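Local coordinates for C3-degrading proteinase (CppA protein) (Streptococcus pneumoniae, PDB 3E0R), which probably degrades complement component C3, though both halves of the chain are related to the glyoxalase superfamily, at residues 11-16 against 198-203; 67-72 against 182-187; 84-89 against 146-151. All coordinates share one frame; numbering follows the deposited sequence.

Contact 1 (11-16 against 198-203); sequences RIIPTL and MLKFLV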
loop_
_atom_site.group_PDB
_atom_site.type_symbol
_atom_site.label_atom_id
_atom_site.label_comp_id
_atom_site.label_asym_id
_atom_site.label_seq_id
_atom_site.Cartn_x
_atom_site.Cartn_y
_atom_site.Cartn_z
ATOM N N ARG A 11 -2.284 -10.965 -6.937
ATOM C CA ARG A 11 -2.429 -9.703 -6.248
ATOM C C ARG A 11 -1.287 -9.458 -5.260
ATOM O O ARG A 11 -0.799 -10.366 -4.652
ATOM C CB ARG A 11 -3.749 -9.690 -5.498
ATOM C CG ARG A 11 -4.184 -8.286 -5.033
ATOM C CD ARG A 11 -5.731 -8.219 -4.846
ATOM N NE ARG A 11 -6.145 -8.863 -3.613
ATOM C CZ ARG A 11 -6.752 -10.063 -3.506
ATOM N NH1 ARG A 11 -7.055 -10.498 -2.276
ATOM N NH2 ARG A 11 -7.081 -10.808 -4.569
ATOM N N ILE A 12 -0.877 -8.198 -5.113
ATOM C CA ILE A 12 0.116 -7.782 -4.117
ATOM C C ILE A 12 -0.572 -6.937 -3.061
ATOM O O ILE A 12 -1.277 -5.937 -3.386
ATOM C CB ILE A 12 1.317 -7.029 -4.756
ATOM C CG1 ILE A 12 1.853 -7.812 -5.985
ATOM C CG2 ILE A 12 2.446 -6.814 -3.709
ATOM C CD1 ILE A 12 3.011 -7.131 -6.724
ATOM N N ILE A 13 -0.427 -7.363 -1.791
ATOM C CA ILE A 13 -0.984 -6.636 -0.632
ATOM C C ILE A 13 0.148 -6.104 0.311
ATOM O O ILE A 13 0.885 -6.884 0.939
ATOM C CB ILE A 13 -1.986 -7.480 0.151
ATOM C CG1 ILE A 13 -3.077 -8.042 -0.785
ATOM C CG2 ILE A 13 -2.684 -6.692 1.239
ATOM C CD1 ILE A 13 -3.448 -9.441 -0.449
ATOM N N PRO A 14 0.291 -4.762 0.371
ATOM C CA PRO A 14 1.205 -4.113 1.290
ATOM C C PRO A 14 0.628 -4.102 2.696
ATOM O O PRO A 14 -0.606 -4.128 2.863
ATOM C CB PRO A 14 1.303 -2.712 0.751
ATOM C CG PRO A 14 -0.041 -2.505 0.030
ATOM C CD PRO A 14 -0.477 -3.804 -0.465
ATOM N N THR A 15 1.540 -4.215 3.674
ATOM C CA THR A 15 1.274 -4.009 5.087
ATOM C C THR A 15 2.081 -2.792 5.471
ATOM O O THR A 15 3.315 -2.773 5.315
ATOM C CB THR A 15 1.723 -5.190 6.016
ATOM O OG1 THR A 15 0.985 -6.388 5.685
ATOM C CG2 THR A 15 1.543 -4.799 7.533
ATOM N N LEU A 16 1.358 -1.781 5.960
ATOM C CA LEU A 16 1.927 -0.585 6.557
ATOM C C LEU A 16 1.780 -0.684 8.075
ATOM O O LEU A 16 0.710 -1.027 8.596
ATOM C CB LEU A 16 1.219 0.671 6.020
ATOM C CG LEU A 16 1.227 0.866 4.486
ATOM C CD1 LEU A 16 0.542 2.205 4.107
ATOM C CD2 LEU A 16 2.671 0.814 3.854
HETATM N N MSE A 198 5.730 -5.382 5.095
HETATM C CA MSE A 198 5.531 -6.587 4.332
HETATM C C MSE A 198 4.815 -6.351 3.014
HETATM O O MSE A 198 3.939 -5.538 2.905
HETATM C CB MSE A 198 4.747 -7.563 5.184
HETATM C CG MSE A 198 4.427 -8.880 4.505
HETATM SE SE MSE A 198 3.772 -10.114 5.848
HETATM C CE MSE A 198 2.075 -10.554 5.005
ATOM N N LEU A 199 5.198 -7.114 2.010
ATOM C CA LEU A 199 4.411 -7.287 0.779
ATOM C C LEU A 199 3.920 -8.738 0.764
ATOM O O LEU A 199 4.714 -9.646 0.954
ATOM C CB LEU A 199 5.292 -6.986 -0.429
ATOM C CG LEU A 199 5.714 -5.511 -0.497
ATOM C CD1 LEU A 199 6.971 -5.245 -1.298
ATOM C CD2 LEU A 199 4.557 -4.709 -1.070
ATOM N N LYS A 200 2.619 -8.960 0.617
ATOM C CA LYS A 200 2.104 -10.306 0.444
ATOM C C LYS A 200 1.743 -10.572 -1.009
ATOM O O LYS A 200 1.066 -9.775 -1.632
ATOM C CB LYS A 200 0.885 -10.525 1.312
ATOM C CG LYS A 200 0.418 -11.942 1.293
ATOM C CD LYS A 200 -0.977 -12.146 1.666
ATOM C CE LYS A 200 -1.118 -12.412 3.119
ATOM N NZ LYS A 200 0.184 -12.517 3.794
ATOM N N PHE A 201 2.222 -11.687 -1.553
ATOM C CA PHE A 201 1.958 -12.069 -2.921
ATOM C C PHE A 201 1.010 -13.259 -2.940
ATOM O O PHE A 201 1.342 -14.346 -2.445
ATOM C CB PHE A 201 3.267 -12.411 -3.641
ATOM C CG PHE A 201 4.280 -11.324 -3.559
ATOM C CD1 PHE A 201 4.490 -10.477 -4.618
ATOM C CD2 PHE A 201 5.042 -11.158 -2.419
ATOM C CE1 PHE A 201 5.412 -9.463 -4.526
ATOM C CE2 PHE A 201 5.961 -10.187 -2.330
ATOM C CZ PHE A 201 6.130 -9.301 -3.386
ATOM N N LEU A 202 -0.180 -13.034 -3.469
ATOM C CA LEU A 202 -1.099 -14.110 -3.744
ATOM C C LEU A 202 -0.821 -14.629 -5.163
ATOM O O LEU A 202 -0.760 -13.849 -6.120
ATOM C CB LEU A 202 -2.535 -13.643 -3.582
ATOM C CG LEU A 202 -2.992 -13.124 -2.219
ATOM C CD1 LEU A 202 -4.517 -12.970 -2.239
ATOM C CD2 LEU A 202 -2.607 -14.046 -1.082
ATOM N N VAL A 203 -0.651 -15.938 -5.282
ATOM C CA VAL A 203 -0.116 -16.607 -6.484
ATOM C C VAL A 203 -1.073 -17.704 -6.895
ATOM O O VAL A 203 -1.821 -18.204 -6.051
ATOM C CB VAL A 203 1.334 -17.230 -6.280
ATOM C CG1 VAL A 203 2.367 -16.153 -6.055
ATOM C CG2 VAL A 203 1.373 -18.228 -5.119
#
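Leu202, Arg11 and Ile13 meet along one face of an antiparallel strand pair in the middle of an eight-stranded mixed sheet, where strand 9-18 joins strand 196-203. The short strand axes lie 4.5 Å apart and run at 159° to each other.

Leu202 sits in a hydrogen-bonded pair with Arg11, and the two side chains run alongside each other in the same direction. Leu202 CD1 lies over one face of the guanidinium, 3.5 Å from Arg11 NH1. The Arg11 chain starts extended, with CG anti to the backbone N (chi1 -165°), and bends at chi3; its NE is bonded to the carbonyl of Glu53 on the other flanking strand. Arginine suits this partly exposed place: a face of its guanidinium takes the leucine methyl while NE keeps its bond.

Ile13 reaches the same leucine from the next hydrogen-bonded pair, with CD1 4.1 Å from Leu202 CD1. On the other face Ile12 CG1 rests obliquely on the Phe201 ring, which stacks in turn on Phe241; apolar side chains fit this buried side.

Pro14 has no amide hydrogen and occupies a non-hydrogen-bonded pair, so the ladder to strand 196-203 needs none from it: beyond it Thr15 N donates to Met198 O at 2.8 Å.

Contact 2 (67-72 against 182-187); sequences KVEGRK and QGQDLT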
loop_
_atom_site.group_PDB
_atom_site.type_symbol
_atom_site.label_atom_id
_atom_site.label_comp_id
_atom_site.label_asym_id
_atom_site.label_seq_id
_atom_site.Cartn_x
_atom_site.Cartn_y
_atom_site.Cartn_z
ATOM N N LYS A 67 9.497 6.996 14.238
ATOM C CA LYS A 67 9.170 7.631 12.997
ATOM C C LYS A 67 10.381 7.497 12.057
ATOM O O LYS A 67 11.528 7.625 12.489
ATOM C CB LYS A 67 8.855 9.106 13.288
ATOM C CG LYS A 67 7.686 9.704 12.487
ATOM C CD LYS A 67 6.251 9.350 13.051
ATOM C CE LYS A 67 5.165 10.499 12.790
ATOM N NZ LYS A 67 3.788 10.062 12.226
ATOM N N VAL A 68 10.129 7.248 10.774
ATOM C CA VAL A 68 11.204 7.330 9.755
ATOM C C VAL A 68 11.814 8.748 9.711
ATOM O O VAL A 68 11.127 9.751 9.878
ATOM C CB VAL A 68 10.740 6.891 8.309
ATOM C CG1 VAL A 68 11.928 6.975 7.286
ATOM C CG2 VAL A 68 10.098 5.486 8.326
ATOM N N GLU A 69 13.131 8.794 9.551
ATOM C CA GLU A 69 13.839 10.009 9.231
ATOM C C GLU A 69 14.248 9.902 7.768
ATOM O O GLU A 69 14.953 8.965 7.351
ATOM C CB GLU A 69 15.097 10.190 10.101
ATOM C CG GLU A 69 14.809 10.406 11.596
ATOM C CD GLU A 69 14.129 11.752 11.881
ATOM O OE1 GLU A 69 14.598 12.791 11.294
ATOM O OE2 GLU A 69 13.139 11.756 12.686
ATOM N N GLY A 70 13.796 10.876 6.989
ATOM C CA GLY A 70 14.111 10.902 5.571
ATOM C C GLY A 70 13.056 10.149 4.810
ATOM O O GLY A 70 11.934 10.005 5.256
ATOM N N ARG A 71 13.440 9.697 3.628
ATOM C CA ARG A 71 12.527 9.032 2.743
ATOM C C ARG A 71 12.085 7.735 3.395
ATOM O O ARG A 71 12.871 7.058 4.123
ATOM C CB ARG A 71 13.165 8.793 1.370
ATOM C CG ARG A 71 12.918 9.909 0.420
ATOM C CD ARG A 71 13.592 9.703 -0.921
ATOM N NE ARG A 71 13.302 10.832 -1.799
ATOM C CZ ARG A 71 13.473 10.853 -3.117
ATOM N NH1 ARG A 71 13.925 9.788 -3.770
ATOM N NH2 ARG A 71 13.179 11.961 -3.788
ATOM N N LYS A 72 10.829 7.389 3.151
ATOM C CA LYS A 72 10.293 6.110 3.653
ATOM C C LYS A 72 10.464 5.109 2.549
ATOM O O LYS A 72 10.547 5.477 1.378
ATOM C CB LYS A 72 8.810 6.227 4.021
ATOM C CG LYS A 72 8.477 7.156 5.160
ATOM C CD LYS A 72 6.982 7.021 5.554
ATOM C CE LYS A 72 6.757 6.006 6.682
ATOM N NZ LYS A 72 5.302 5.724 6.980
ATOM N N GLN A 182 17.938 7.860 -1.371
ATOM C CA GLN A 182 18.862 7.754 -0.254
ATOM C C GLN A 182 18.128 8.160 0.990
ATOM O O GLN A 182 17.278 9.050 0.959
ATOM C CB GLN A 182 20.097 8.673 -0.375
ATOM C CG GLN A 182 21.058 8.291 -1.466
ATOM C CD GLN A 182 20.554 8.763 -2.820
ATOM O OE1 GLN A 182 20.208 9.954 -2.982
ATOM N NE2 GLN A 182 20.482 7.839 -3.800
ATOM N N GLY A 183 18.497 7.501 2.080
ATOM C CA GLY A 183 18.005 7.798 3.404
ATOM C C GLY A 183 18.423 6.690 4.359
ATOM O O GLY A 183 18.543 5.513 3.961
ATOM N N GLN A 184 18.628 7.079 5.618
ATOM C CA GLN A 184 19.111 6.185 6.676
ATOM C C GLN A 184 18.205 4.972 6.905
ATOM O O GLN A 184 18.694 3.873 7.127
ATOM C CB GLN A 184 19.322 6.963 7.996
ATOM C CG GLN A 184 18.094 7.748 8.533
ATOM C CD GLN A 184 18.223 8.110 10.027
ATOM O OE1 GLN A 184 18.965 9.017 10.384
ATOM N NE2 GLN A 184 17.463 7.407 10.898
ATOM N N ASP A 185 16.895 5.164 6.805
ATOM C CA ASP A 185 15.906 4.129 7.165
ATOM C C ASP A 185 15.361 3.282 6.008
ATOM O O ASP A 185 14.416 2.468 6.194
ATOM C CB ASP A 185 14.735 4.802 7.922
ATOM C CG ASP A 185 15.182 5.460 9.223
ATOM O OD1 ASP A 185 16.327 5.211 9.661
ATOM O OD2 ASP A 185 14.391 6.236 9.796
ATOM N N LEU A 186 15.951 3.418 4.831
ATOM C CA LEU A 186 15.451 2.739 3.632
ATOM C C LEU A 186 15.710 1.246 3.629
ATOM O O LEU A 186 15.125 0.518 2.834
ATOM C CB LEU A 186 16.080 3.360 2.373
ATOM C CG LEU A 186 15.560 4.702 1.884
ATOM C CD1 LEU A 186 16.321 5.111 0.592
ATOM C CD2 LEU A 186 14.051 4.608 1.706
ATOM N N THR A 187 16.629 0.790 4.481
ATOM C CA THR A 187 16.876 -0.655 4.684
ATOM C C THR A 187 16.795 -1.129 6.162
ATOM O O THR A 187 17.175 -2.266 6.483
ATOM C CB THR A 187 18.224 -1.057 4.076
ATOM O OG1 THR A 187 19.288 -0.566 4.899
ATOM C CG2 THR A 187 18.360 -0.501 2.635
HETATM O O HOH W 1 15.415 7.251 5.268
HETATM O O HOH W 2 16.070 10.495 2.769
#
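Two irregular loops meet here through a type I beta turn, Gly183 to Leu186, whose Asp185 takes hold of the backbone of segment 67-72. Glu69 N gives its hydrogen to Asp185 OD2 over 2.9 Å, in a nearly straight bond (171°) that arrives on the anti side of the oxygen and 35° out of the carboxylate plane. The same oxygen makes a salt bridge with Arg66, so a single acidic atom grips both an amide and a charged group. Asp185 OD1 receives Gln184 NE2 on its syn side at 2.8 Å, which helps fix the rotation of the carboxylate. Aspartate suits this buried place because its short chain puts one oxygen on Glu69 N and leaves the other for Gln184 NE2.

Gln184 sets its CG between the backbone N and the carbonyl carbon (chi1 56°), and from there the extended chain runs alongside Glu69, bringing NE2 within 3.7 Å of Glu69 CB.

Each loop leads from one of the protein's two mixed sheets to the other: 67-72 runs on to strand 74-81, whereas the loop holding 182-187 follows strand 176-180. Water 1 joins them, donating to Glu69 O and Arg71 O and accepting from Asp185 N. Water 2 accepts from Arg71 N and donates to Gln182 O at 2.6 Å.

Val68 slides past Asp185, its CG1 3.6 Å from Asp185 CB, a branched apolar group beside the acid's methylene. At the other end Leu186 CD2 lies 3.6 Å from Arg71 O, while the rest of this leucine's surroundings include Ala181 and His158.

Contact 3 (84-89 against 146-151); sequences PLEIEG and ISLSKF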
loop_
_atom_site.group_PDB
_atom_site.type_symbol
_atom_site.label_atom_id
_atom_site.label_comp_id
_atom_site.label_asym_id
_atom_site.label_seq_id
_atom_site.Cartn_x
_atom_site.Cartn_y
_atom_site.Cartn_z
ATOM N N PRO A 84 -15.161 7.500 -10.950
ATOM C CA PRO A 84 -14.515 8.762 -10.550
ATOM C C PRO A 84 -15.396 9.635 -9.632
ATOM O O PRO A 84 -14.882 10.383 -8.796
ATOM C CB PRO A 84 -14.224 9.478 -11.892
ATOM C CG PRO A 84 -14.534 8.471 -12.964
ATOM C CD PRO A 84 -15.494 7.476 -12.384
ATOM N N LEU A 85 -16.709 9.525 -9.772
ATOM C CA LEU A 85 -17.604 10.270 -8.893
ATOM C C LEU A 85 -17.489 9.832 -7.438
ATOM O O LEU A 85 -17.970 10.517 -6.552
ATOM C CB LEU A 85 -19.054 10.168 -9.373
ATOM C CG LEU A 85 -19.290 10.643 -10.804
ATOM C CD1 LEU A 85 -20.774 10.536 -11.090
ATOM C CD2 LEU A 85 -18.727 12.066 -11.017
ATOM N N GLU A 86 -16.839 8.705 -7.176
ATOM C CA GLU A 86 -16.582 8.335 -5.796
ATOM C C GLU A 86 -15.465 9.180 -5.212
ATOM O O GLU A 86 -15.530 9.458 -4.017
ATOM C CB GLU A 86 -16.323 6.839 -5.626
ATOM C CG GLU A 86 -17.501 6.011 -6.027
ATOM C CD GLU A 86 -17.189 4.533 -6.079
ATOM O OE1 GLU A 86 -16.080 4.105 -5.662
ATOM O OE2 GLU A 86 -18.083 3.786 -6.548
ATOM N N ILE A 87 -14.471 9.597 -6.011
ATOM C CA ILE A 87 -13.424 10.535 -5.509
ATOM C C ILE A 87 -14.006 11.917 -5.119
ATOM O O ILE A 87 -13.593 12.541 -4.131
ATOM C CB ILE A 87 -12.256 10.740 -6.529
ATOM C CG1 ILE A 87 -11.455 9.435 -6.686
ATOM C CG2 ILE A 87 -11.296 11.922 -6.096
ATOM C CD1 ILE A 87 -10.551 9.427 -7.874
ATOM N N GLU A 88 -14.977 12.377 -5.904
ATOM C CA GLU A 88 -15.642 13.643 -5.662
ATOM C C GLU A 88 -16.541 13.551 -4.433
ATOM O O GLU A 88 -16.773 14.558 -3.763
ATOM C CB GLU A 88 -16.448 14.078 -6.900
ATOM C CG GLU A 88 -15.607 14.114 -8.206
ATOM C CD GLU A 88 -16.273 14.856 -9.382
ATOM O OE1 GLU A 88 -17.502 15.182 -9.344
ATOM O OE2 GLU A 88 -15.542 15.101 -10.373
ATOM N N GLY A 89 -17.057 12.352 -4.157
ATOM C CA GLY A 89 -17.833 12.103 -2.951
ATOM C C GLY A 89 -16.969 12.262 -1.710
ATOM O O GLY A 89 -17.351 12.948 -0.744
ATOM N N ILE A 146 -19.985 7.314 0.961
ATOM C CA ILE A 146 -18.588 7.574 0.531
ATOM C C ILE A 146 -17.800 6.318 0.198
ATOM O O ILE A 146 -16.716 6.385 -0.399
ATOM C CB ILE A 146 -17.736 8.369 1.564
ATOM C CG1 ILE A 146 -17.453 7.505 2.817
ATOM C CG2 ILE A 146 -18.391 9.767 1.850
ATOM C CD1 ILE A 146 -16.288 7.984 3.645
ATOM N N SER A 147 -18.313 5.164 0.598
ATOM C CA SER A 147 -17.578 3.935 0.414
ATOM C C SER A 147 -17.124 3.763 -1.024
ATOM O O SER A 147 -17.919 3.939 -1.938
ATOM C CB SER A 147 -18.385 2.747 0.913
ATOM O OG SER A 147 -18.251 2.666 2.329
ATOM N N LEU A 148 -15.821 3.477 -1.199
ATOM C CA LEU A 148 -15.248 3.142 -2.508
ATOM C C LEU A 148 -15.757 1.765 -2.848
ATOM O O LEU A 148 -15.520 0.824 -2.100
ATOM C CB LEU A 148 -13.708 3.140 -2.506
ATOM C CG LEU A 148 -12.995 4.496 -2.391
ATOM C CD1 LEU A 148 -11.487 4.324 -2.350
ATOM C CD2 LEU A 148 -13.402 5.514 -3.500
ATOM N N SER A 149 -16.462 1.655 -3.972
ATOM C CA SER A 149 -17.000 0.366 -4.412
ATOM C C SER A 149 -15.924 -0.606 -4.907
ATOM O O SER A 149 -15.905 -1.748 -4.467
ATOM C CB SER A 149 -18.100 0.535 -5.457
ATOM O OG SER A 149 -17.536 0.816 -6.721
ATOM N N LYS A 150 -15.057 -0.125 -5.814
ATOM C CA LYS A 150 -13.881 -0.844 -6.339
ATOM C C LYS A 150 -12.634 0.076 -6.488
ATOM O O LYS A 150 -12.676 1.161 -7.060
ATOM C CB LYS A 150 -14.211 -1.574 -7.641
ATOM C CG LYS A 150 -13.067 -1.792 -8.660
ATOM C CD LYS A 150 -12.026 -2.819 -8.260
ATOM C CE LYS A 150 -11.227 -3.381 -9.435
ATOM N NZ LYS A 150 -10.269 -2.437 -10.047
ATOM N N PHE A 151 -11.523 -0.403 -5.949
ATOM C CA PHE A 151 -10.206 0.208 -6.147
ATOM C C PHE A 151 -9.104 -0.874 -6.207
ATOM O O PHE A 151 -9.296 -2.026 -5.804
ATOM C CB PHE A 151 -9.900 1.311 -5.082
ATOM C CG PHE A 151 -9.657 0.789 -3.686
ATOM C CD1 PHE A 151 -8.405 0.322 -3.302
ATOM C CD2 PHE A 151 -10.666 0.765 -2.744
ATOM C CE1 PHE A 151 -8.175 -0.186 -2.050
ATOM C CE2 PHE A 151 -10.450 0.250 -1.463
ATOM C CZ PHE A 151 -9.214 -0.228 -1.128
#
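Glu86 and Ser149 are joined by two hydrogen bonds that use both oxygens of one carboxylate. Ser149 N donates to Glu86 OE1 at 3.0 Å with an angle of 155° at the hydrogen, approaching from above the carboxylate plane, 41° out of it. The hydroxyl of the same serine, OG, donates to the syn lone pair of Glu86 OE2, also over 3.0 Å. Serine fits because its OG, held between the backbone N and the carbonyl carbon (chi1 78°), lies close enough to its own amide for one residue to serve both oxygens. Two bonds to one residue should hold the rotation of this buried carboxylate, and its negative charge is probably made easier to bear. Glutamate has the length to bridge the gap: beyond CG its chain is extended, carrying the carboxylate from the helix across to the loop.

The partners belong to helix 84-91, which follows strand 74-81, and to the loop that leads into strand 151-159. These two strands are antiparallel neighbours in the seven-stranded sheet, so the bonds tie the helix to the entry of the neighbour of the strand that precedes it.

Apolar contact accompanies the polar pair. Leu148 CD2 packs 3.8 Å from Glu86 CB and also touches Val81, filling the corner between helix and sheet as a branched leucine can. About a turn along the helix, Ile146 CG2 comes to 4.2 Å from Gly89 O.

Overall arrangement
Along the chain the first segments come in the order contact 1, contact 2, contact 3, and their partners return in reverse, so contact 3 is enclosed by contact 2 and contact 2 by contact 1. Contact 1 lies in the eight-stranded sheet, with its centre about 8 Å from that of the chain. Contact 2 joins loops running between this sheet and the seven-stranded one, and contact 3 lies beside the latter. The centres of contacts 2 and 3 are about 32 Å apart, on opposite sides of the chain's centre. Each contact pairs the N-terminal CppA region with the C-terminal one, so the two parts are interwoven through both sheets.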